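Local coordinates for protein NAD(P)H-flavin oxidoreductase (Agrobacterium tumefaciens str. C58, PDB 2FRE) that probably uses bound FMN to oxidise NAD(P)H and pass the electrons on to an acceptor, at residues W21-F26 and G162-K167; P68-L73 and L88-S93; I138-I143 and F153-G158. One frame throughout, in Å; residues are numbered along the deposited sequence.

Interaction 1 (W21-F26 and G162-K167); sequences WSPRAF and GTLTDK. With FMN (flavin mononucleotide), chain C.
Phe-26 and Leu-164 meet through a single beta bridge where two loops of the nitroreductase fold cross almost at right angles, beside the FMN site. The bridge has one conventional hydrogen bond across it: Thr-165 N donates to Ala-25 O at 2.9 Å, with 153° at the hydrogen. Two CA-H...O contacts add to it: Leu-164 CA shares Ala-25 O, and Phe-26 CA meets Thr-163 O.

Phe-26 runs outward from CB, which lies 4.1 Å from Thr-163 O. CG lies opposite the carbonyl carbon (chi1 -68°), which brings the CD1/CE1 side of the ring up to Gly-162: CD1 comes to 3.5 Å from Gly-162 C, and CE1 at the next corner reaches Gly-162 N at 3.7 Å. With no side chain on Gly-162, CD1 can come this near its backbone. Trp-81 of helix 76-82 packs on Phe-26 as well.

Leu-164 supplies the apolar half. Its CD1 presses on Pro-23 CB at 3.4 Å, tighter than ordinary van der Waals contact, while CD2 touches Trp-21 CZ2, the two side chains crossing at about a right angle. Pro-23 in turn lays its CD over one face of the Trp-21 ring.

The same segment, 21-26, also binds the flavin. The carboxylate of Glu-178 takes hydrogen bonds from the backbone N of both Arg-24 and Ala-25. The extended Arg-24 chain sends NE and NH2 to the same flavin atom, O2, with NH2 the closer at 2.7 Å; positive charge here would probably stabilise a reduced, anionic flavin. At the other end of the cofactor, Ser-22 N donates to phosphate O3P at 2.7 Å, and Ser-22 OG donates to O2P at 2.6 Å.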
loop_
_atom_site.group_PDB
_atom_site.type_symbol
_atom_site.label_atom_id
_atom_site.label_comp_id
_atom_site.label_asym_id
_atom_site.label_seq_id
_atom_site.Cartn_x
_atom_site.Cartn_y
_atom_site.Cartn_z
ATOM N N TRP A 21 12.205 6.280 -3.120
ATOM C CA TRP A 21 11.884 6.714 -4.479
ATOM C C TRP A 21 12.244 5.662 -5.498
ATOM O O TRP A 21 12.773 4.617 -5.148
ATOM C CB TRP A 21 12.535 8.054 -4.827
ATOM C CG TRP A 21 14.007 8.062 -5.059
ATOM C CD1 TRP A 21 14.979 7.803 -4.143
ATOM C CD2 TRP A 21 14.681 8.446 -6.257
ATOM N NE1 TRP A 21 16.217 7.971 -4.695
ATOM C CE2 TRP A 21 16.066 8.364 -6.002
ATOM C CE3 TRP A 21 14.250 8.837 -7.530
ATOM C CZ2 TRP A 21 17.012 8.683 -6.954
ATOM C CZ3 TRP A 21 15.195 9.141 -8.485
ATOM C CH2 TRP A 21 16.561 9.055 -8.198
ATOM N N SER A 22 11.913 5.927 -6.759
ATOM C CA SER A 22 11.955 4.890 -7.788
ATOM C C SER A 22 12.869 5.326 -8.942
ATOM O O SER A 22 12.414 5.748 -9.993
ATOM C CB SER A 22 10.533 4.547 -8.235
ATOM O OG SER A 22 9.737 4.181 -7.092
ATOM N N PRO A 23 14.189 5.198 -8.742
ATOM C CA PRO A 23 15.116 5.478 -9.814
ATOM C C PRO A 23 15.165 4.328 -10.812
ATOM O O PRO A 23 14.531 3.292 -10.599
ATOM C CB PRO A 23 16.457 5.599 -9.090
ATOM C CG PRO A 23 16.323 4.643 -7.954
ATOM C CD PRO A 23 14.887 4.791 -7.510
ATOM N N ARG A 24 15.936 4.520 -11.879
ATOM C CA ARG A 24 16.077 3.525 -12.943
ATOM C C ARG A 24 17.522 3.058 -13.151
ATOM O O ARG A 24 17.730 2.072 -13.860
ATOM C CB ARG A 24 15.525 4.080 -14.270
ATOM C CG ARG A 24 14.038 4.300 -14.232
ATOM C CD ARG A 24 13.473 4.819 -15.505
ATOM N NE ARG A 24 12.052 5.041 -15.311
ATOM C CZ ARG A 24 11.514 6.138 -14.782
ATOM N NH1 ARG A 24 12.273 7.174 -14.455
ATOM N NH2 ARG A 24 10.200 6.208 -14.604
ATOM N N ALA A 25 18.502 3.754 -12.564
ATOM C CA ALA A 25 19.927 3.394 -12.771
ATOM C C ALA A 25 20.364 2.373 -11.726
ATOM O O ALA A 25 20.650 2.733 -10.593
ATOM C CB ALA A 25 20.815 4.612 -12.740
ATOM N N PHE A 26 20.412 1.102 -12.129
ATOM C CA PHE A 26 20.770 0.008 -11.234
ATOM C C PHE A 26 22.105 -0.594 -11.644
ATOM O O PHE A 26 22.466 -0.602 -12.833
ATOM C CB PHE A 26 19.665 -1.056 -11.186
ATOM C CG PHE A 26 18.416 -0.584 -10.537
ATOM C CD1 PHE A 26 18.397 -0.250 -9.186
ATOM C CD2 PHE A 26 17.250 -0.432 -11.279
ATOM C CE1 PHE A 26 17.225 0.204 -8.588
ATOM C CE2 PHE A 26 16.090 0.034 -10.683
ATOM C CZ PHE A 26 16.073 0.337 -9.336
ATOM N N GLY A 162 17.065 -3.074 -6.809
ATOM C CA GLY A 162 18.503 -3.082 -6.988
ATOM C C GLY A 162 19.188 -1.967 -6.241
ATOM O O GLY A 162 18.581 -1.262 -5.415
ATOM N N THR A 163 20.471 -1.828 -6.524
ATOM C CA THR A 163 21.306 -0.826 -5.905
ATOM C C THR A 163 21.563 0.305 -6.889
ATOM O O THR A 163 22.022 0.073 -8.013
ATOM C CB THR A 163 22.627 -1.437 -5.457
ATOM O OG1 THR A 163 22.361 -2.474 -4.497
ATOM C CG2 THR A 163 23.532 -0.383 -4.841
ATOM N N LEU A 164 21.266 1.523 -6.442
ATOM C CA LEU A 164 21.331 2.715 -7.268
ATOM C C LEU A 164 22.755 2.952 -7.732
ATOM O O LEU A 164 23.698 2.685 -6.995
ATOM C CB LEU A 164 20.834 3.936 -6.475
ATOM C CG LEU A 164 20.768 5.302 -7.184
ATOM C CD1 LEU A 164 19.806 5.295 -8.348
ATOM C CD2 LEU A 164 20.372 6.415 -6.212
ATOM N N THR A 165 22.906 3.425 -8.967
ATOM C CA THR A 165 24.209 3.847 -9.466
ATOM C C THR A 165 24.083 5.143 -10.272
ATOM O O THR A 165 23.014 5.739 -10.324
ATOM C CB THR A 165 24.899 2.739 -10.292
ATOM O OG1 THR A 165 26.227 3.157 -10.621
ATOM C CG2 THR A 165 24.158 2.432 -11.582
ATOM N N ASP A 166 25.182 5.580 -10.883
ATOM C CA ASP A 166 25.218 6.862 -11.579
ATOM C C ASP A 166 24.284 6.862 -12.786
ATOM O O ASP A 166 24.226 5.883 -13.546
ATOM C CB ASP A 166 26.647 7.203 -12.025
ATOM C CG ASP A 166 26.770 8.622 -12.559
ATOM O OD1 ASP A 166 26.770 9.590 -11.762
ATOM O OD2 ASP A 166 26.860 8.773 -13.786
ATOM N N LYS A 167 23.565 7.969 -12.952
ATOM C CA LYS A 167 22.607 8.133 -14.046
ATOM C C LYS A 167 23.258 8.055 -15.430
ATOM O O LYS A 167 22.583 7.803 -16.426
ATOM C CB LYS A 167 21.849 9.451 -13.896
ATOM C CG LYS A 167 22.696 10.699 -14.096
ATOM C CD LYS A 167 21.846 11.931 -13.900
ATOM C CE LYS A 167 22.654 13.196 -14.117
ATOM N NZ LYS A 167 21.959 14.393 -13.548
HETATM N N1 FMN C . 7.740 3.569 -13.787
HETATM C C2 FMN C . 8.217 3.259 -15.060
HETATM O O2 FMN C . 9.265 3.772 -15.469
HETATM N N3 FMN C . 7.516 2.398 -15.885
HETATM C C4 FMN C . 6.350 1.806 -15.481
HETATM O O4 FMN C . 5.873 0.871 -16.156
HETATM C C4A FMN C . 5.872 2.119 -14.190
HETATM N N5 FMN C . 4.695 1.550 -13.735
HETATM C C5A FMN C . 4.278 1.808 -12.439
HETATM C C6 FMN C . 3.121 1.205 -11.978
HETATM C C7 FMN C . 2.677 1.430 -10.691
HETATM C C7M FMN C . 1.761 0.374 -10.135
HETATM C C8 FMN C . 3.377 2.290 -9.839
HETATM C C8M FMN C . 3.268 2.132 -8.341
HETATM C C9 FMN C . 4.538 2.902 -10.293
HETATM C C9A FMN C . 4.980 2.676 -11.610
HETATM N N10 FMN C . 6.123 3.293 -12.074
HETATM C C10 FMN C . 6.574 2.995 -13.354
HETATM C "C1'" FMN C . 6.860 4.314 -11.244
HETATM C "C2'" FMN C . 6.057 5.567 -10.900
HETATM O "O2'" FMN C . 6.033 6.502 -11.973
HETATM C "C3'" FMN C . 6.613 6.202 -9.628
HETATM O "O3'" FMN C . 6.426 5.317 -8.531
HETATM C "C4'" FMN C . 5.971 7.559 -9.365
HETATM O "O4'" FMN C . 6.327 8.481 -10.381
HETATM C "C5'" FMN C . 6.339 8.150 -8.009
HETATM O "O5'" FMN C . 7.741 8.342 -7.902
HETATM P P FMN C . 8.584 7.680 -6.701
HETATM O O1P FMN C . 8.170 8.412 -5.436
HETATM O O2P FMN C . 8.214 6.211 -6.574
HETATM O O3P FMN C . 10.037 7.857 -7.048
#

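Interaction 2 (P68-L73 and L88-S93); sequences PLFVEL and LLFVIS
Phe-70 on the helix and Phe-90 on the strand form the aromatic part of this buried contact. Their side chains run past one another in opposite directions, bringing Phe-70 CD2 to 3.7 Å from Phe-90 CE2; with centroids 5.7 Å apart and planes at 36°, the rings meet obliquely. Phe-70 CG sits opposite its carbonyl carbon (chi1 -84°), and this brings the CD2/CE2 side of the ring to the strand backbone, with CD2 3.6 Å from Leu-88 O and Leu-89 CA at the ring edge.

Aliphatic contacts extend the patch. Val-71 CG2, the branch beside the backbone N, touches Leu-88 CD1 at 3.7 Å. Farther along, Leu-73 CB packs against Phe-90 CZ at 4.0 Å.

No hydrogen bond crosses between the segments; the polar backbone of the strand is engaged sheetwise, with Ala-60 and Val-58 on one neighbour and Val-159 and Glu-156 on another. Gly-193 of the second subunit also packs on Phe-70.

Helix 68-72 passes strand 88-93 with axes 8.8 Å apart and directions 57° apart: a short helix laid across one face of the antiparallel sheet, part of the alpha+beta core of the nitroreductase fold.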
loop_
_atom_site.group_PDB
_atom_site.type_symbol
_atom_site.label_atom_id
_atom_site.label_comp_id
_atom_site.label_asym_id
_atom_site.label_seq_id
_atom_site.Cartn_x
_atom_site.Cartn_y
_atom_site.Cartn_z
ATOM N N PRO A 68 16.127 -14.001 -17.955
ATOM C CA PRO A 68 15.738 -13.411 -19.247
ATOM C C PRO A 68 14.242 -13.474 -19.548
ATOM O O PRO A 68 13.688 -12.572 -20.219
ATOM C CB PRO A 68 16.532 -14.223 -20.285
ATOM C CG PRO A 68 17.106 -15.386 -19.583
ATOM C CD PRO A 68 17.061 -15.133 -18.108
ATOM N N LEU A 69 13.586 -14.512 -19.047
ATOM C CA LEU A 69 12.145 -14.604 -19.171
ATOM C C LEU A 69 11.478 -13.468 -18.403
ATOM O O LEU A 69 10.550 -12.833 -18.909
ATOM C CB LEU A 69 11.644 -15.952 -18.675
ATOM C CG LEU A 69 10.119 -16.079 -18.527
ATOM C CD1 LEU A 69 9.388 -15.933 -19.882
ATOM C CD2 LEU A 69 9.826 -17.408 -17.886
ATOM N N PHE A 70 11.927 -13.228 -17.178
ATOM C CA PHE A 70 11.371 -12.143 -16.375
ATOM C C PHE A 70 11.591 -10.792 -17.053
ATOM O O PHE A 70 10.706 -9.958 -17.058
ATOM C CB PHE A 70 11.961 -12.149 -14.959
ATOM C CG PHE A 70 11.262 -13.087 -14.019
ATOM C CD1 PHE A 70 11.240 -14.450 -14.254
ATOM C CD2 PHE A 70 10.614 -12.600 -12.881
ATOM C CE1 PHE A 70 10.563 -15.334 -13.372
ATOM C CE2 PHE A 70 9.950 -13.480 -12.002
ATOM C CZ PHE A 70 9.923 -14.825 -12.246
ATOM N N VAL A 71 12.761 -10.592 -17.652
ATOM C CA VAL A 71 13.034 -9.353 -18.389
ATOM C C VAL A 71 12.092 -9.187 -19.599
ATOM O O VAL A 71 11.539 -8.106 -19.830
ATOM C CB VAL A 71 14.481 -9.295 -18.887
ATOM C CG1 VAL A 71 14.672 -8.125 -19.837
ATOM C CG2 VAL A 71 15.471 -9.190 -17.705
ATOM N N GLU A 72 11.877 -10.256 -20.357
ATOM C CA GLU A 72 11.158 -10.110 -21.629
ATOM C C GLU A 72 9.649 -10.026 -21.429
ATOM O O GLU A 72 8.930 -9.710 -22.378
ATOM C CB GLU A 72 11.557 -11.208 -22.620
ATOM C CG GLU A 72 10.940 -12.545 -22.367
ATOM C CD GLU A 72 11.510 -13.625 -23.268
ATOM O OE1 GLU A 72 11.511 -13.459 -24.517
ATOM O OE2 GLU A 72 11.941 -14.656 -22.713
ATOM N N LEU A 73 9.194 -10.291 -20.190
ATOM C CA LEU A 73 7.814 -10.105 -19.760
ATOM C C LEU A 73 7.495 -8.638 -19.439
ATOM O O LEU A 73 6.337 -8.281 -19.241
ATOM C CB LEU A 73 7.493 -10.977 -18.544
ATOM C CG LEU A 73 7.377 -12.486 -18.820
ATOM C CD1 LEU A 73 7.233 -13.245 -17.504
ATOM C CD2 LEU A 73 6.222 -12.774 -19.743
ATOM N N LEU A 88 13.912 -9.066 -10.196
ATOM C CA LEU A 88 12.637 -8.744 -10.801
ATOM C C LEU A 88 11.583 -9.660 -10.182
ATOM O O LEU A 88 11.841 -10.845 -9.939
ATOM C CB LEU A 88 12.673 -8.922 -12.322
ATOM C CG LEU A 88 13.466 -7.865 -13.093
ATOM C CD1 LEU A 88 13.742 -8.307 -14.504
ATOM C CD2 LEU A 88 12.720 -6.574 -13.113
ATOM N N LEU A 89 10.395 -9.110 -9.935
ATOM C CA LEU A 89 9.294 -9.897 -9.444
ATOM C C LEU A 89 7.956 -9.310 -9.878
ATOM O O LEU A 89 7.877 -8.155 -10.285
ATOM C CB LEU A 89 9.361 -10.005 -7.908
ATOM C CG LEU A 89 9.213 -8.728 -7.066
ATOM C CD1 LEU A 89 7.754 -8.351 -6.817
ATOM C CD2 LEU A 89 9.905 -8.913 -5.713
ATOM N N PHE A 90 6.914 -10.124 -9.781
ATOM C CA PHE A 90 5.564 -9.685 -10.069
ATOM C C PHE A 90 4.709 -9.815 -8.813
ATOM O O PHE A 90 4.734 -10.835 -8.093
ATOM C CB PHE A 90 5.000 -10.424 -11.294
ATOM C CG PHE A 90 5.811 -10.190 -12.527
ATOM C CD1 PHE A 90 5.648 -9.011 -13.271
ATOM C CD2 PHE A 90 6.796 -11.084 -12.900
ATOM C CE1 PHE A 90 6.432 -8.764 -14.391
ATOM C CE2 PHE A 90 7.598 -10.845 -14.009
ATOM C CZ PHE A 90 7.423 -9.676 -14.759
ATOM N N VAL A 91 3.985 -8.740 -8.536
ATOM C CA VAL A 91 3.037 -8.707 -7.455
ATOM C C VAL A 91 1.672 -9.125 -8.003
ATOM O O VAL A 91 1.154 -8.543 -8.940
ATOM C CB VAL A 91 2.930 -7.327 -6.796
ATOM C CG1 VAL A 91 1.914 -7.388 -5.661
ATOM C CG2 VAL A 91 4.279 -6.853 -6.294
ATOM N N ILE A 92 1.128 -10.165 -7.400
ATOM C CA ILE A 92 -0.073 -10.821 -7.859
ATOM C C ILE A 92 -1.059 -10.784 -6.711
ATOM O O ILE A 92 -0.641 -10.694 -5.557
ATOM C CB ILE A 92 0.274 -12.279 -8.219
ATOM C CG1 ILE A 92 1.189 -12.288 -9.434
ATOM C CG2 ILE A 92 -0.971 -13.134 -8.473
ATOM C CD1 ILE A 92 2.193 -13.354 -9.349
ATOM N N SER A 93 -2.352 -10.858 -7.002
ATOM C CA SER A 93 -3.352 -11.003 -5.932
ATOM C C SER A 93 -4.481 -11.948 -6.313
ATOM O O SER A 93 -4.900 -12.000 -7.468
ATOM C CB SER A 93 -3.939 -9.652 -5.527
ATOM O OG SER A 93 -4.705 -9.099 -6.576
#

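Interaction 3 (I138-I143 and F153-G158); sequences IFKDRI and FKVEAG
Val-155 O is held by two lysine ammonium groups at once. Lys-140 NZ, at the tip of a chain extended beyond CG, comes almost head-on to the carbonyl at 3.0 Å (C=O...N 166°). Lys-154 NZ, folded back by a bend at its last torsion (chi4 23°), donates to the same oxygen at 3.1 Å but from above the carbonyl plane, 48° out of it. The two nitrogens end up only 3.1 Å apart, two donors with no bond between them, a proximity that might lower the proton affinity of one. Nearby polar groups probably offset it in part: Glu-156 OE1 makes a long salt bridge with Lys-154 NZ at 3.5 Å, and a water modelled very close to Lys-140 NZ appears to link it to Glu-156 O. Glu-156 OE2 is bonded to Ser-93 and Ser-111.

Beside these polar groups the contact is aliphatic and centred on Val-155. Its CG1 meets Ile-138 CD1 and its CG2 meets Ile-143 CG2, each at 3.9 Å, while the CG of Lys-140 packs on its flank. Ile-138 reaches farther, putting CD1 3.7 Å from Gly-158 N.

Glu-156 and Ala-157 together face Val-91 in a classic beta bulge. The nearest atoms of the Ala-157 side chain and a bound FMN are about 4 Å apart, and Phe-112 of the second subunit packs on both bulge residues. The start of helix 140-146 rests on strand 153-162, whose neighbours in the sheet are strands 87-98 and 131-135; helix 110-127 packs on Lys-154 and Glu-156.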
loop_
_atom_site.group_PDB
_atom_site.type_symbol
_atom_site.label_atom_id
_atom_site.label_comp_id
_atom_site.label_asym_id
_atom_site.label_seq_id
_atom_site.Cartn_x
_atom_site.Cartn_y
_atom_site.Cartn_z
ATOM N N ILE A 138 3.983 -3.922 -18.602
ATOM C CA ILE A 138 4.310 -5.340 -18.545
ATOM C C ILE A 138 3.257 -6.116 -19.318
ATOM O O ILE A 138 2.136 -5.638 -19.484
ATOM C CB ILE A 138 4.325 -5.852 -17.082
ATOM C CG1 ILE A 138 2.935 -5.766 -16.438
ATOM C CG2 ILE A 138 5.323 -5.069 -16.223
ATOM C CD1 ILE A 138 2.942 -6.187 -14.989
ATOM N N PHE A 139 3.606 -7.320 -19.774
ATOM C CA PHE A 139 2.674 -8.144 -20.543
ATOM C C PHE A 139 1.921 -9.079 -19.586
ATOM O O PHE A 139 2.377 -10.188 -19.320
ATOM C CB PHE A 139 3.439 -8.952 -21.604
ATOM C CG PHE A 139 4.182 -8.116 -22.616
ATOM C CD1 PHE A 139 3.506 -7.466 -23.636
ATOM C CD2 PHE A 139 5.558 -8.037 -22.589
ATOM C CE1 PHE A 139 4.188 -6.728 -24.582
ATOM C CE2 PHE A 139 6.247 -7.291 -23.515
ATOM C CZ PHE A 139 5.560 -6.642 -24.523
ATOM N N LYS A 140 0.775 -8.637 -19.064
ATOM C CA LYS A 140 0.081 -9.367 -17.992
ATOM C C LYS A 140 -0.405 -10.766 -18.403
ATOM O O LYS A 140 -0.297 -11.712 -17.626
ATOM C CB LYS A 140 -1.123 -8.571 -17.448
ATOM C CG LYS A 140 -0.773 -7.357 -16.596
ATOM C CD LYS A 140 -2.073 -6.747 -16.037
ATOM C CE LYS A 140 -1.843 -5.551 -15.110
ATOM N NZ LYS A 140 -3.102 -5.177 -14.301
ATOM N N ASP A 141 -0.958 -10.887 -19.605
ATOM C CA ASP A 141 -1.424 -12.179 -20.094
ATOM C C ASP A 141 -0.264 -13.144 -20.309
ATOM O O ASP A 141 -0.378 -14.317 -19.972
ATOM C CB ASP A 141 -2.248 -12.016 -21.370
ATOM C CG ASP A 141 -3.604 -11.390 -21.110
ATOM O OD1 ASP A 141 -4.032 -11.343 -19.945
ATOM O OD2 ASP A 141 -4.260 -10.956 -22.073
ATOM N N ARG A 142 0.854 -12.656 -20.843
ATOM C CA ARG A 142 2.051 -13.495 -20.996
ATOM C C ARG A 142 2.620 -13.890 -19.631
ATOM O O ARG A 142 3.110 -15.007 -19.461
ATOM C CB ARG A 142 3.153 -12.788 -21.795
ATOM C CG ARG A 142 2.755 -12.292 -23.172
ATOM C CD ARG A 142 3.975 -11.759 -23.916
ATOM N NE ARG A 142 3.585 -10.972 -25.085
ATOM C CZ ARG A 142 4.419 -10.229 -25.808
ATOM N NH1 ARG A 142 5.700 -10.170 -25.503
ATOM N NH2 ARG A 142 3.966 -9.537 -26.848
ATOM N N ILE A 143 2.588 -12.971 -18.668
ATOM C CA ILE A 143 3.006 -13.296 -17.301
ATOM C C ILE A 143 2.182 -14.456 -16.732
ATOM O O ILE A 143 2.731 -15.414 -16.171
ATOM C CB ILE A 143 2.934 -12.036 -16.362
ATOM C CG1 ILE A 143 4.035 -11.042 -16.757
ATOM C CG2 ILE A 143 3.077 -12.424 -14.898
ATOM C CD1 ILE A 143 3.729 -9.607 -16.371
ATOM N N PHE A 153 -6.305 -15.331 -10.072
ATOM C CA PHE A 153 -5.208 -14.496 -9.586
ATOM C C PHE A 153 -4.897 -13.417 -10.602
ATOM O O PHE A 153 -4.765 -13.703 -11.790
ATOM C CB PHE A 153 -3.971 -15.349 -9.314
ATOM C CG PHE A 153 -4.088 -16.188 -8.070
ATOM C CD1 PHE A 153 -3.571 -15.724 -6.867
ATOM C CD2 PHE A 153 -4.726 -17.413 -8.100
ATOM C CE1 PHE A 153 -3.680 -16.455 -5.716
ATOM C CE2 PHE A 153 -4.847 -18.164 -6.943
ATOM C CZ PHE A 153 -4.314 -17.679 -5.744
ATOM N N LYS A 154 -4.760 -12.190 -10.117
ATOM C CA LYS A 154 -4.540 -11.009 -10.934
ATOM C C LYS A 154 -3.087 -10.513 -10.821
ATOM O O LYS A 154 -2.518 -10.466 -9.723
ATOM C CB LYS A 154 -5.509 -9.913 -10.484
ATOM C CG LYS A 154 -5.245 -8.552 -11.063
ATOM C CD LYS A 154 -6.328 -7.558 -10.703
ATOM C CE LYS A 154 -5.890 -6.125 -10.867
ATOM N NZ LYS A 154 -4.751 -5.974 -11.814
ATOM N N VAL A 155 -2.507 -10.138 -11.960
ATOM C CA VAL A 155 -1.201 -9.501 -11.995
ATOM C C VAL A 155 -1.412 -8.008 -11.715
ATOM O O VAL A 155 -2.074 -7.316 -12.476
ATOM C CB VAL A 155 -0.495 -9.705 -13.360
ATOM C CG1 VAL A 155 0.886 -9.049 -13.350
ATOM C CG2 VAL A 155 -0.383 -11.202 -13.693
ATOM N N GLU A 156 -0.886 -7.538 -10.601
ATOM C CA GLU A 156 -1.017 -6.151 -10.198
ATOM C C GLU A 156 0.086 -5.300 -10.791
ATOM O O GLU A 156 -0.192 -4.260 -11.382
ATOM C CB GLU A 156 -0.957 -6.026 -8.668
ATOM C CG GLU A 156 -2.060 -6.799 -7.927
ATOM C CD GLU A 156 -3.443 -6.232 -8.163
ATOM O OE1 GLU A 156 -3.544 -5.103 -8.690
ATOM O OE2 GLU A 156 -4.433 -6.895 -7.802
ATOM N N ALA A 157 1.338 -5.718 -10.607
ATOM C CA ALA A 157 2.478 -4.923 -11.054
ATOM C C ALA A 157 3.781 -5.720 -11.083
ATOM O O ALA A 157 3.920 -6.727 -10.398
ATOM C CB ALA A 157 2.637 -3.698 -10.157
ATOM N N GLY A 158 4.726 -5.277 -11.909
ATOM C CA GLY A 158 6.091 -5.773 -11.825
ATOM C C GLY A 158 6.885 -4.890 -10.875
ATOM O O GLY A 158 6.509 -3.751 -10.629
HETATM O O HOH W 1 -2.410 -3.555 -12.594
#

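In the fold
Interactions 2 and 3 are buried and belong to one core: strands 87-98 and 153-162 are neighbours in the sheet, and the contact centres lie 8 Å apart. They join directly where Phe-90 packs on Ile-143 and where Ser-93 probably bonds to Glu-156. Interaction 2 has no hydrogen bond across its segments, whereas interaction 3 adds lysines, a carboxylate and a water; both also touch the second subunit. Interaction 1 is only partly buried, about 18 and 23 Å from the other two between centres. It joins loops by a backbone bond and apolar packing, and segment 21-26 binds FMN; segment 162-167 begins at the end of the strand used by interaction 3.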